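Putative branched-chain amino acid transport system substrate-binding protein (Rhodopseudomonas palustris, PDB 3TX6) probably serves as the periplasmic binding component of an ABC transporter, capturing aromatic acids related to lignin-derived p-coumaric acid for uptake. Local coordinates at residues E4-T9 with G40-V45; N60-V65 with N90-P95; Q221-A226 with R280-A285; K236-V241 with L351-G356; L294-P299 with K324-S329. All blocks are in the same frame, centred on the assembly; numbering follows the deposited sequence.

Contact 1 of 5, residues E4-T9 with G40-V45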
# COMPACT_ATOMS: atom_id res chain seq x y z
N GLU A 4 -23.90 -13.59 -19.00
CA GLU A 4 -23.28 -14.25 -17.83
C GLU A 4 -22.19 -15.27 -18.25
O GLU A 4 -22.26 -15.86 -19.33
CB GLU A 4 -24.45 -14.95 -17.10
CG GLU A 4 -24.19 -16.32 -16.49
CD GLU A 4 -24.71 -17.56 -17.26
OE1 GLU A 4 -25.47 -17.51 -18.29
OE2 GLU A 4 -24.30 -18.62 -16.77
N THR A 5 -21.19 -15.49 -17.41
CA THR A 5 -20.04 -16.34 -17.69
C THR A 5 -19.86 -17.38 -16.56
O THR A 5 -20.34 -17.19 -15.42
CB THR A 5 -18.72 -15.49 -17.76
OG1 THR A 5 -18.51 -14.84 -16.50
CG2 THR A 5 -18.75 -14.45 -18.83
N ASN A 6 -19.12 -18.43 -16.82
CA ASN A 6 -18.67 -19.37 -15.76
C ASN A 6 -17.50 -18.76 -14.95
O ASN A 6 -17.46 -18.90 -13.73
CB ASN A 6 -18.22 -20.69 -16.36
CG ASN A 6 -18.12 -21.82 -15.32
OD1 ASN A 6 -19.01 -21.98 -14.47
ND2 ASN A 6 -17.03 -22.57 -15.36
N GLU A 7 -16.57 -18.13 -15.65
CA GLU A 7 -15.41 -17.54 -15.00
C GLU A 7 -15.76 -16.25 -14.29
O GLU A 7 -16.75 -15.58 -14.61
CB GLU A 7 -14.30 -17.27 -16.01
CG GLU A 7 -14.54 -16.15 -16.99
CD GLU A 7 -15.23 -16.62 -18.28
OE1 GLU A 7 -15.85 -17.72 -18.33
OE2 GLU A 7 -15.20 -15.85 -19.25
N ILE A 8 -14.92 -15.91 -13.31
CA ILE A 8 -14.94 -14.62 -12.68
C ILE A 8 -13.74 -13.88 -13.26
O ILE A 8 -12.63 -14.41 -13.28
CB ILE A 8 -14.87 -14.79 -11.18
CG1 ILE A 8 -16.14 -15.60 -10.71
CG2 ILE A 8 -14.74 -13.45 -10.48
CD1 ILE A 8 -15.92 -16.18 -9.39
N THR A 9 -13.98 -12.69 -13.78
CA THR A 9 -12.99 -11.96 -14.58
C THR A 9 -12.45 -10.82 -13.73
O THR A 9 -13.20 -9.96 -13.28
CB THR A 9 -13.61 -11.45 -15.90
OG1 THR A 9 -14.17 -12.58 -16.60
CG2 THR A 9 -12.56 -10.71 -16.78
N GLY A 40 -15.68 -22.91 -7.26
CA GLY A 40 -15.71 -23.75 -8.46
C GLY A 40 -15.63 -22.96 -9.74
O GLY A 40 -15.52 -23.55 -10.84
N HIS A 41 -15.68 -21.63 -9.64
CA HIS A 41 -15.58 -20.79 -10.82
C HIS A 41 -14.14 -20.42 -11.05
O HIS A 41 -13.50 -19.83 -10.17
CB HIS A 41 -16.43 -19.54 -10.71
CG HIS A 41 -17.90 -19.83 -10.60
ND1 HIS A 41 -18.76 -19.77 -11.65
CD2 HIS A 41 -18.66 -20.22 -9.52
CE1 HIS A 41 -19.98 -20.12 -11.23
NE2 HIS A 41 -19.94 -20.37 -9.94
N PRO A 42 -13.60 -20.75 -12.23
CA PRO A 42 -12.22 -20.33 -12.54
C PRO A 42 -12.09 -18.80 -12.53
O PRO A 42 -13.02 -18.09 -12.94
CB PRO A 42 -11.95 -20.89 -13.94
CG PRO A 42 -13.18 -21.56 -14.38
CD PRO A 42 -14.27 -21.37 -13.38
N LEU A 43 -10.94 -18.30 -12.09
CA LEU A 43 -10.65 -16.88 -12.12
C LEU A 43 -9.85 -16.64 -13.41
O LEU A 43 -8.86 -17.33 -13.70
CB LEU A 43 -9.83 -16.48 -10.91
CG LEU A 43 -10.40 -16.77 -9.53
CD1 LEU A 43 -9.58 -16.04 -8.47
CD2 LEU A 43 -11.88 -16.41 -9.45
N LYS A 44 -10.31 -15.68 -14.19
CA LYS A 44 -9.63 -15.25 -15.38
C LYS A 44 -9.01 -13.92 -14.99
O LYS A 44 -9.72 -12.94 -14.80
CB LYS A 44 -10.63 -15.08 -16.54
CG LYS A 44 -10.02 -14.48 -17.78
CD LYS A 44 -9.06 -15.43 -18.46
CE LYS A 44 -8.55 -14.90 -19.81
NZ LYS A 44 -7.41 -15.69 -20.36
N VAL A 45 -7.70 -13.88 -14.89
CA VAL A 45 -6.98 -12.73 -14.37
C VAL A 45 -6.15 -12.15 -15.54
O VAL A 45 -5.34 -12.84 -16.18
CB VAL A 45 -6.05 -13.12 -13.20
CG1 VAL A 45 -5.29 -11.90 -12.69
CG2 VAL A 45 -6.84 -13.77 -12.07

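Contact 2 of 5, residues N60-V65 with N90-P95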
# COMPACT_ATOMS: atom_id res chain seq x y z
N ASN A 60 -6.02 1.10 -19.25
CA ASN A 60 -6.05 -0.29 -18.80
C ASN A 60 -7.35 -0.61 -18.11
O ASN A 60 -7.99 -1.63 -18.41
CB ASN A 60 -4.87 -0.63 -17.89
CG ASN A 60 -3.53 -0.57 -18.62
OD1 ASN A 60 -3.47 -0.51 -19.86
ND2 ASN A 60 -2.44 -0.63 -17.87
N ALA A 61 -7.76 0.23 -17.17
CA ALA A 61 -8.99 0.02 -16.44
C ALA A 61 -10.20 -0.06 -17.39
O ALA A 61 -11.08 -0.92 -17.22
CB ALA A 61 -9.21 1.11 -15.34
N ARG A 62 -10.24 0.81 -18.39
CA ARG A 62 -11.30 0.80 -19.35
C ARG A 62 -11.30 -0.48 -20.18
O ARG A 62 -12.36 -1.04 -20.42
CB ARG A 62 -11.21 2.05 -20.23
CG ARG A 62 -12.27 2.12 -21.32
CD ARG A 62 -13.71 1.95 -20.86
NE ARG A 62 -14.06 2.96 -19.89
CZ ARG A 62 -15.25 3.09 -19.30
NH1 ARG A 62 -16.20 2.20 -19.53
NH2 ARG A 62 -15.45 4.03 -18.38
N ARG A 63 -10.12 -0.94 -20.60
CA ARG A 63 -10.04 -2.20 -21.34
C ARG A 63 -10.64 -3.32 -20.51
O ARG A 63 -11.36 -4.17 -20.99
CB ARG A 63 -8.60 -2.58 -21.68
CG ARG A 63 -7.96 -1.77 -22.79
CD ARG A 63 -6.54 -2.21 -23.14
NE ARG A 63 -6.58 -3.56 -23.63
CZ ARG A 63 -5.57 -4.41 -23.67
NH1 ARG A 63 -4.37 -4.09 -23.28
NH2 ARG A 63 -5.80 -5.63 -24.15
N PHE A 64 -10.38 -3.33 -19.20
CA PHE A 64 -10.92 -4.37 -18.38
C PHE A 64 -12.44 -4.31 -18.32
O PHE A 64 -13.10 -5.33 -18.32
CB PHE A 64 -10.41 -4.31 -16.93
CG PHE A 64 -8.91 -4.37 -16.79
CD1 PHE A 64 -8.14 -5.17 -17.60
CD2 PHE A 64 -8.30 -3.68 -15.74
CE1 PHE A 64 -6.78 -5.25 -17.42
CE2 PHE A 64 -6.94 -3.73 -15.58
CZ PHE A 64 -6.18 -4.53 -16.40
N VAL A 65 -12.98 -3.10 -18.18
CA VAL A 65 -14.39 -3.00 -17.80
C VAL A 65 -15.24 -3.20 -19.02
O VAL A 65 -16.38 -3.69 -18.87
CB VAL A 65 -14.76 -1.73 -16.93
CG1 VAL A 65 -13.94 -1.59 -15.67
CG2 VAL A 65 -14.67 -0.47 -17.70
N ASN A 90 -15.69 3.79 -10.82
CA ASN A 90 -16.91 4.41 -10.36
C ASN A 90 -17.85 4.83 -11.49
O ASN A 90 -19.07 4.82 -11.31
CB ASN A 90 -16.66 5.56 -9.41
CG ASN A 90 -16.32 5.08 -8.01
OD1 ASN A 90 -17.21 4.86 -7.20
ND2 ASN A 90 -15.01 4.84 -7.75
N GLU A 91 -17.30 5.15 -12.64
CA GLU A 91 -18.13 5.50 -13.81
C GLU A 91 -18.74 4.26 -14.45
O GLU A 91 -19.94 4.25 -14.79
CB GLU A 91 -17.24 6.26 -14.80
CG GLU A 91 -18.04 6.94 -15.91
CD GLU A 91 -18.30 6.12 -17.14
OE1 GLU A 91 -17.86 4.96 -17.21
OE2 GLU A 91 -18.97 6.65 -18.06
N ALA A 92 -17.95 3.18 -14.51
CA ALA A 92 -18.38 1.94 -15.13
C ALA A 92 -19.22 1.05 -14.16
O ALA A 92 -19.81 0.05 -14.58
CB ALA A 92 -17.18 1.14 -15.64
N GLN A 93 -19.18 1.37 -12.88
CA GLN A 93 -19.86 0.62 -11.84
C GLN A 93 -19.32 -0.79 -11.65
O GLN A 93 -20.05 -1.78 -11.72
CB GLN A 93 -21.40 0.63 -12.08
CG GLN A 93 -21.96 2.04 -12.29
CD GLN A 93 -23.45 1.97 -12.44
OE1 GLN A 93 -24.00 1.71 -13.55
NE2 GLN A 93 -24.14 2.17 -11.34
N VAL A 94 -18.01 -0.85 -11.45
CA VAL A 94 -17.29 -2.08 -11.26
C VAL A 94 -16.50 -1.99 -9.94
O VAL A 94 -15.82 -1.02 -9.70
CB VAL A 94 -16.32 -2.34 -12.42
CG1 VAL A 94 -15.55 -3.67 -12.19
CG2 VAL A 94 -17.07 -2.36 -13.76
N PRO A 95 -16.58 -3.04 -9.09
CA PRO A 95 -15.77 -3.02 -7.88
C PRO A 95 -14.30 -2.84 -8.19
O PRO A 95 -13.74 -3.51 -9.07
CB PRO A 95 -16.04 -4.39 -7.25
CG PRO A 95 -17.44 -4.74 -7.75
CD PRO A 95 -17.49 -4.19 -9.14
O HOH W 1 -18.92 2.77 -18.55

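Contact 3 of 5, residues Q221-A226 with R280-A285. With ENO (3-(4-hydroxy-phenyl)pyruvic acid), chain D.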
# COMPACT_ATOMS: atom_id res chain seq x y z
N GLN A 221 10.10 6.57 8.02
CA GLN A 221 9.71 6.22 6.65
C GLN A 221 8.30 5.71 6.66
O GLN A 221 7.87 5.03 7.63
CB GLN A 221 10.64 5.18 5.99
CG GLN A 221 12.05 5.65 5.67
CD GLN A 221 12.15 6.48 4.40
OE1 GLN A 221 11.21 6.49 3.59
NE2 GLN A 221 13.29 7.14 4.18
N THR A 222 7.60 5.98 5.54
CA THR A 222 6.27 5.45 5.33
C THR A 222 6.27 4.01 4.83
O THR A 222 7.30 3.45 4.49
CB THR A 222 5.49 6.29 4.32
OG1 THR A 222 5.95 6.09 2.97
CG2 THR A 222 5.53 7.80 4.66
N HIS A 223 5.06 3.44 4.76
CA HIS A 223 4.88 2.08 4.30
C HIS A 223 5.14 1.92 2.81
O HIS A 223 5.28 0.81 2.33
CB HIS A 223 3.56 1.46 4.74
CG HIS A 223 2.31 2.28 4.41
ND1 HIS A 223 2.26 3.63 4.44
CD2 HIS A 223 1.00 1.84 4.19
CE1 HIS A 223 0.97 4.01 4.17
NE2 HIS A 223 0.23 2.92 4.02
N GLY A 224 5.24 3.04 2.08
CA GLY A 224 5.72 3.04 0.70
C GLY A 224 7.16 2.62 0.54
O GLY A 224 7.58 2.35 -0.61
N ALA A 225 7.88 2.49 1.67
CA ALA A 225 9.28 2.06 1.65
C ALA A 225 9.50 0.58 2.06
O ALA A 225 10.63 0.14 2.06
CB ALA A 225 10.15 2.97 2.58
N ALA A 226 8.46 -0.17 2.42
CA ALA A 226 8.59 -1.47 3.12
C ALA A 226 8.85 -2.64 2.14
O ALA A 226 8.02 -3.55 1.94
CB ALA A 226 7.36 -1.73 4.00
N ARG A 280 10.15 -11.02 0.68
CA ARG A 280 8.80 -10.55 1.06
C ARG A 280 8.73 -9.03 0.90
O ARG A 280 9.73 -8.33 1.04
CB ARG A 280 8.54 -10.91 2.50
CG ARG A 280 9.48 -10.24 3.52
CD ARG A 280 9.37 -10.79 4.92
NE ARG A 280 9.73 -12.19 4.98
CZ ARG A 280 9.61 -12.94 6.08
NH1 ARG A 280 9.17 -12.39 7.21
NH2 ARG A 280 9.93 -14.24 6.04
N SER A 281 7.53 -8.53 0.66
CA SER A 281 7.28 -7.10 0.56
C SER A 281 5.87 -6.72 1.02
O SER A 281 4.93 -7.50 0.94
CB SER A 281 7.53 -6.55 -0.85
OG SER A 281 6.62 -7.10 -1.78
N GLN A 282 5.78 -5.48 1.43
CA GLN A 282 4.52 -4.74 1.59
C GLN A 282 3.62 -4.93 0.39
O GLN A 282 2.41 -5.11 0.53
CB GLN A 282 4.85 -3.25 1.76
CG GLN A 282 3.69 -2.28 1.93
CD GLN A 282 3.00 -2.32 3.27
OE1 GLN A 282 3.45 -2.99 4.21
NE2 GLN A 282 1.90 -1.58 3.37
N PHE A 283 4.22 -4.87 -0.79
CA PHE A 283 3.47 -4.71 -2.06
C PHE A 283 2.89 -6.03 -2.58
O PHE A 283 1.70 -6.11 -2.93
CB PHE A 283 4.39 -4.02 -3.08
CG PHE A 283 5.06 -2.83 -2.47
CD1 PHE A 283 4.30 -1.77 -2.06
CD2 PHE A 283 6.44 -2.81 -2.21
CE1 PHE A 283 4.87 -0.72 -1.38
CE2 PHE A 283 7.02 -1.73 -1.54
CZ PHE A 283 6.23 -0.67 -1.13
N ALA A 284 3.71 -7.09 -2.55
CA ALA A 284 3.23 -8.43 -2.91
C ALA A 284 1.93 -8.75 -2.11
O ALA A 284 1.01 -9.38 -2.59
CB ALA A 284 4.28 -9.49 -2.63
N ALA A 285 1.95 -8.37 -0.83
CA ALA A 285 0.88 -8.65 0.08
C ALA A 285 -0.42 -7.99 -0.34
O ALA A 285 -1.49 -8.54 -0.06
CB ALA A 285 1.29 -8.24 1.49
O4 ENO D . 0.89 5.06 -2.98
C9 ENO D . 1.94 1.95 -2.07
C8 ENO D . 1.49 0.96 -1.22
C7 ENO D . 1.56 1.11 0.17
C6 ENO D . 2.02 2.31 0.68
C5 ENO D . 2.50 3.31 -0.16
C4 ENO D . 2.45 3.14 -1.56
O3 ENO D . 1.07 0.09 0.98
C3 ENO D . 3.03 4.18 -2.48
C2 ENO D . 2.12 5.18 -3.09
C1 ENO D . 2.72 6.21 -3.93
O2 ENO D . 1.96 7.02 -4.49
O1 ENO D . 3.98 6.28 -4.06

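Contact 4 of 5, residues K236-V241 with L351-G356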
# COMPACT_ATOMS: atom_id res chain seq x y z
N LYS A 236 23.94 1.40 4.47
CA LYS A 236 24.27 1.64 5.86
C LYS A 236 23.48 2.82 6.43
O LYS A 236 23.16 2.81 7.66
CB LYS A 236 25.79 1.82 6.05
CG LYS A 236 26.53 0.48 6.01
CD LYS A 236 28.06 0.55 6.09
CE LYS A 236 28.68 -0.82 5.74
NZ LYS A 236 30.11 -1.02 6.13
N SER A 237 23.13 3.79 5.57
CA SER A 237 22.27 4.90 5.97
C SER A 237 20.85 4.49 6.51
O SER A 237 20.20 5.28 7.15
CB SER A 237 22.13 5.90 4.77
OG SER A 237 21.16 5.37 3.90
N ALA A 238 20.38 3.28 6.24
CA ALA A 238 19.07 2.81 6.71
C ALA A 238 19.13 2.41 8.17
O ALA A 238 18.07 2.21 8.76
CB ALA A 238 18.61 1.61 5.86
N GLU A 239 20.33 2.30 8.76
CA GLU A 239 20.44 1.79 10.13
C GLU A 239 19.55 2.64 11.04
O GLU A 239 19.57 3.85 10.95
CB GLU A 239 21.92 1.82 10.57
CG GLU A 239 22.24 1.48 12.03
CD GLU A 239 22.08 2.67 13.02
OE1 GLU A 239 22.80 3.77 12.99
OE2 GLU A 239 21.22 2.46 13.87
N GLY A 240 18.75 1.99 11.89
CA GLY A 240 17.98 2.70 12.92
C GLY A 240 16.72 3.38 12.47
O GLY A 240 16.03 3.99 13.30
N VAL A 241 16.41 3.28 11.17
CA VAL A 241 15.22 3.92 10.60
C VAL A 241 14.04 3.36 11.32
O VAL A 241 14.08 2.18 11.83
CB VAL A 241 15.13 3.71 9.06
CG1 VAL A 241 14.76 2.27 8.72
CG2 VAL A 241 14.17 4.70 8.37
N LEU A 351 8.79 -1.18 12.15
CA LEU A 351 10.10 -1.81 11.83
C LEU A 351 11.21 -0.88 12.04
O LEU A 351 11.11 0.36 11.86
CB LEU A 351 10.16 -2.23 10.36
CG LEU A 351 9.21 -3.31 9.85
CD1 LEU A 351 9.37 -3.49 8.34
CD2 LEU A 351 9.47 -4.55 10.68
N THR A 352 12.35 -1.46 12.42
CA THR A 352 13.59 -0.75 12.29
C THR A 352 14.56 -1.61 11.45
O THR A 352 14.21 -2.72 11.05
CB THR A 352 14.14 -0.35 13.69
OG1 THR A 352 15.19 0.59 13.54
CG2 THR A 352 14.63 -1.58 14.51
N VAL A 353 15.73 -1.06 11.15
CA VAL A 353 16.81 -1.75 10.44
C VAL A 353 18.01 -1.88 11.37
O VAL A 353 18.51 -0.87 11.88
CB VAL A 353 17.16 -0.98 9.16
CG1 VAL A 353 18.38 -1.60 8.50
CG2 VAL A 353 15.98 -1.01 8.19
N LYS A 354 18.42 -3.14 11.62
CA LYS A 354 19.62 -3.41 12.39
C LYS A 354 20.42 -4.50 11.67
O LYS A 354 19.85 -5.52 11.27
CB LYS A 354 19.29 -3.92 13.82
CG LYS A 354 18.35 -3.05 14.65
CD LYS A 354 18.90 -1.65 14.95
CE LYS A 354 19.93 -1.64 16.07
NZ LYS A 354 20.20 -0.23 16.44
N ASP A 355 21.73 -4.30 11.54
CA ASP A 355 22.62 -5.25 10.84
C ASP A 355 22.09 -5.54 9.44
O ASP A 355 22.18 -6.69 8.95
CB ASP A 355 22.79 -6.55 11.63
CG ASP A 355 23.23 -6.29 13.06
OD1 ASP A 355 24.37 -5.78 13.22
OD2 ASP A 355 22.43 -6.56 14.00
N GLY A 356 21.52 -4.49 8.83
CA GLY A 356 21.14 -4.51 7.41
C GLY A 356 19.84 -5.25 7.12
O GLY A 356 19.57 -5.56 5.97

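Contact 5 of 5, residues L294-P299 with K324-S329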
# COMPACT_ATOMS: atom_id res chain seq x y z
N LEU A 294 -11.54 -11.41 -2.16
CA LEU A 294 -12.37 -12.10 -3.11
C LEU A 294 -12.82 -13.50 -2.65
O LEU A 294 -13.97 -13.89 -2.90
CB LEU A 294 -11.73 -12.19 -4.49
CG LEU A 294 -11.53 -10.85 -5.22
CD1 LEU A 294 -11.01 -11.10 -6.65
CD2 LEU A 294 -12.80 -10.01 -5.19
N GLU A 295 -11.95 -14.26 -1.99
CA GLU A 295 -12.37 -15.55 -1.45
C GLU A 295 -13.54 -15.44 -0.45
O GLU A 295 -14.29 -16.40 -0.34
CB GLU A 295 -11.20 -16.27 -0.77
CG GLU A 295 -10.18 -16.83 -1.73
CD GLU A 295 -9.09 -17.56 -0.97
OE1 GLU A 295 -9.35 -18.17 0.10
OE2 GLU A 295 -7.96 -17.55 -1.39
N ARG A 296 -13.68 -14.31 0.24
CA ARG A 296 -14.82 -14.06 1.15
C ARG A 296 -16.04 -13.54 0.40
O ARG A 296 -17.16 -14.02 0.64
CB ARG A 296 -14.49 -13.00 2.23
CG ARG A 296 -13.73 -13.53 3.40
CD ARG A 296 -14.59 -14.39 4.32
NE ARG A 296 -15.67 -13.74 5.06
CZ ARG A 296 -15.55 -13.11 6.25
NH1 ARG A 296 -14.40 -12.98 6.87
NH2 ARG A 296 -16.62 -12.60 6.80
N VAL A 297 -15.84 -12.56 -0.49
CA VAL A 297 -17.00 -11.85 -0.99
C VAL A 297 -17.61 -12.52 -2.24
O VAL A 297 -18.80 -12.44 -2.48
CB VAL A 297 -16.75 -10.36 -1.27
CG1 VAL A 297 -16.43 -9.57 -0.01
CG2 VAL A 297 -15.75 -10.11 -2.39
N VAL A 298 -16.79 -13.16 -3.05
CA VAL A 298 -17.30 -13.81 -4.26
C VAL A 298 -18.32 -14.92 -3.93
O VAL A 298 -19.36 -14.99 -4.60
CB VAL A 298 -16.14 -14.31 -5.17
CG1 VAL A 298 -16.66 -15.33 -6.22
CG2 VAL A 298 -15.43 -13.10 -5.81
N PRO A 299 -18.03 -15.82 -2.96
CA PRO A 299 -19.09 -16.83 -2.69
C PRO A 299 -20.43 -16.21 -2.27
O PRO A 299 -21.47 -16.71 -2.64
CB PRO A 299 -18.48 -17.73 -1.60
CG PRO A 299 -16.99 -17.57 -1.80
CD PRO A 299 -16.78 -16.13 -2.22
N LYS A 324 -17.67 -9.28 7.40
CA LYS A 324 -16.84 -8.60 8.39
C LYS A 324 -15.62 -9.42 8.79
O LYS A 324 -15.64 -10.64 8.73
CB LYS A 324 -17.65 -8.28 9.64
CG LYS A 324 -18.82 -7.29 9.43
CD LYS A 324 -18.39 -5.94 8.92
CE LYS A 324 -19.61 -5.04 8.62
NZ LYS A 324 -19.23 -3.75 8.03
N ASP A 325 -14.55 -8.74 9.20
CA ASP A 325 -13.33 -9.39 9.73
C ASP A 325 -12.73 -10.35 8.70
O ASP A 325 -12.56 -11.56 8.92
CB ASP A 325 -13.60 -10.06 11.08
CG ASP A 325 -13.96 -9.07 12.16
OD1 ASP A 325 -13.15 -8.17 12.42
OD2 ASP A 325 -15.06 -9.16 12.73
N ILE A 326 -12.41 -9.79 7.54
CA ILE A 326 -11.77 -10.54 6.45
C ILE A 326 -10.26 -10.59 6.75
O ILE A 326 -9.56 -9.58 6.68
CB ILE A 326 -12.02 -9.88 5.07
CG1 ILE A 326 -13.50 -9.79 4.77
CG2 ILE A 326 -11.28 -10.66 3.98
CD1 ILE A 326 -13.88 -9.01 3.52
N ALA A 327 -9.77 -11.78 7.07
CA ALA A 327 -8.39 -11.97 7.48
C ALA A 327 -7.46 -12.01 6.28
O ALA A 327 -7.72 -12.73 5.33
CB ALA A 327 -8.22 -13.20 8.37
N ALA A 328 -6.41 -11.20 6.31
CA ALA A 328 -5.41 -11.19 5.21
C ALA A 328 -4.03 -10.95 5.79
O ALA A 328 -3.88 -10.79 7.02
CB ALA A 328 -5.77 -10.14 4.14
N SER A 329 -3.01 -10.97 4.95
CA SER A 329 -1.64 -10.87 5.46
C SER A 329 -1.33 -9.50 6.07
O SER A 329 -0.51 -9.38 7.00
CB SER A 329 -0.60 -11.21 4.39
OG SER A 329 -0.55 -10.22 3.41

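Contact 1 of 5, residues E4-T9 with G40-V45
His41 turns the edge of its imidazole to the backbone of Asn6, just where strands 8-14 and 41-49 begin to run side by side as parallel neighbours in the sheet of the N-terminal lobe of this periplasmic binding protein. With its CG anti to the carbonyl carbon (chi1 -63°), the ring lies so that ND1 donates to Asn6 O at 2.6 Å. The oxygen sits within a few degrees of the ring plane and receives the N-H on a lone pair; because the N-H at ND1 lies in the plane of the imidazole, an edge-on approach lets it meet that lone pair. The Asn6 amide is turned 50° from the ring, and its ND2 comes over to Pro42 CD at 3.6 Å. An alanine at His41 is likely to leave Asn6 O without this donor and free the end of the preceding loop to shift. Beyond the loop, regular pairing takes over: Ile8 N donates to Pro42 O at 2.9 Å, which suits a proline, since the residue lacks an N-H but keeps its acceptor. Ile8 O in turn receives Lys44 N at 2.8 Å. Ile8 and Leu43 send their side chains to the same face of the sheet, side by side and pointing alike, and helix 282-304 packs on that face through Val298 and Phe291. Thr9 and Lys44 occupy the other face, where the long lysine chain leads outward to solvent. Ile8 reaches back toward the histidine as well, its chain crossing that of His41 at about a right angle, with CD1 3.6 Å from His41 CB.

Contact 2 of 5, residues N60-V65 with N90-P95
Val65 meets both Ala92 and Val94 with its two methyl groups, and this is the close-packed part of the contact. Its CG2 rests 3.6 Å from Ala92 CB, while CG1 lies 3.7 Å from Val94 CG2. The small alanine allows the end of helix 79-92 to come near helix 54-67, and the branched valines pack against each other next to it, both touching Ile73 of strand 72-75. The two helices are successive connections of the alternating beta-alpha topology in the N-terminal lobe, lying side by side on its sheet. Gln93, with positive phi, ends the second helix and turns the chain so that Val94 can point back inward. Toward solvent the contact is polar and more open. Arg62 has CG anti to the backbone N (chi1 178°) and then bends twice, which carries its guanidinium across to Glu91. There NH2 donates to Glu91 OE1 at 2.8 Å in a salt bridge. The oxygen lies near the guanidinium plane, but the donor comes from above the carboxylate, the two planes being 77° apart. A water closes a second path, accepting from Arg62 NH1 at 2.9 Å and donating to Glu91 OE1 at 2.8 Å.

Contact 3 of 5, residues Q221-A226 with R280-A285
Gln282 and His223 meet beside the phenol end of bound 3-(4-hydroxy-phenyl)pyruvic acid, each using a different part of its side chain. The amide NE2 of Gln282 donates an almost straight bond to the ligand hydroxyl O3 (3.0 Å, 176° at the hydrogen). The ligand ring points its edge onto one face of His223 in a T-shaped (edge-to-face) contact, with ligand C6 3.6 Å above the imidazole plane and over its centre. Gly224 CA comes within 3.3 Å of ligand C5, over a face of the ligand ring, so close that a side chain here would crowd it, and glycine suits the place. Phe283 turns its edge to that same face, CE1 lying 3.8 Å from ligand C8. The second shell fixes these groups. Gln282 NE2 lies near the edge of the His223 ring, 3.6 Å from CD2, with amide and imidazole planes 79° apart. Gln117 gives its side-chain oxygen to Gln282 NE2 and its backbone oxygen to His223 NE2, while Gly246 N donates to Gln282 OE1; the buried amide is thus held against flipping. A backbone bond and a helix cap complete the frame: Gln282 N donates to Ala226 O at 3.0 Å, and Ser281 OG, as N-cap, accepts from Ala284 N at 3.0 Å. Thr222 OG1 closes an ST turn with Gly224 N. The first segment is the loop between strand 218-221 and helix 228-234, with Ala226 and Gln282 both touching strand 242-245; the second opens helix 282-304, where Phe283 packs on helix 21-29 and Ala285 on helix 261-275.

Contact 4 of 5, residues K236-V241 with L351-G356
A chi1 of -167° sets the Thr352 hydroxyl opposite its own backbone N and brings OG1 to the carbonyl of Val241, while Val241 holds CG1 between its backbone N and carbonyl carbon (chi1 72°), set against Val353. These pairs join a type II beta turn, Ala238 to Val241, to strand 349-354 of the C-terminal lobe's sheet, just before strand 242-245 takes its place antiparallel to it. The turn is closed by Val241 N bonding to Ala238 O, and Gly240 sits at its positive-phi position, where a CB would also clash with the Glu239 carboxylate. Gly240 N donates to Val353 O at 2.9 Å in a nearly straight bond lying in the carbonyl plane. Val353 points into the turn, its CB 3.3 Å from Ala238 O, and a branched, compact residue fits between the turn and Ile231 of helix 228-234. Its own backbone N is buried without a partner. On the outer side Lys354 curls back toward Glu239, but NZ and OE2 remain 3.9 Å apart, a long salt bridge that is probably weak. Deeper in, Val241 CG1 meets Val353 CG2 at 3.5 Å, the two side chains crossing at a slant. Thr352 OG1 donates to Val241 O over 2.6 Å, tilted 29° from the carbonyl plane.

Contact 5 of 5, residues L294-P299 with K324-S329
Arg296 points its CB from helix 282-304 toward the start of strand 326-328. CG lies 3.8 Å from Ile326 CG2, an apolar meeting that suits the aliphatic base of an arginine. Bends at chi2 (-73°) and chi3 (-67°) then fold the chain over the isoleucine. NE turns to Glu323, with which it forms a salt bridge, so the charge has a mate beside the contact. The guanidinium shows one face to Ile326 CG1, which lies 3.9 Å above its plane, offset toward the rim. At the tip, NH2 donates to Lys324 O at 2.9 Å, and NH1 makes weak bonds to that same oxygen and to Asp325 O, 3.1 Å away. One carbonyl is thus held by NH2 with weaker support from NH1, which also reaches the next carbonyl weakly. A leucine in place of Arg296 would probably leave the Lys324 and Asp325 carbonyls without these donors and Glu323 without its salt-bridge partner. Behind the arginine, Val297 CG1 touches Ile326 CD1 at 4.4 Å, looser packing. Asp325, with positive phi, and Ile326 both face Tyr333 across the hairpin of strands 326-328 and 331-333, the geometry of a G1 beta bulge.

Contact 3 is the buried one, at the ligand, and contact 2 lies at the surface; contacts 1, 4 and 5 are partly buried. Contacts 3 and 5 both use helix 282-304, the first at its beginning and the second further along, and they touch through Ala285 and Ser329. Contact 5 also meets contact 1, where Val298 packs on Ile8, while contact 4 joins contact 3 through Val241 and Gln221. Contacts 1 and 4 lie on opposite sides of the chain's centre. Backbone pairing dominates contact 1, whereas charged side chains mark the outer parts of contacts 2, 4 and 5, with a long salt bridge in contact 4; an uncharged amide, an imidazole and a phenyl ring meet the ligand's phenol end in contact 3.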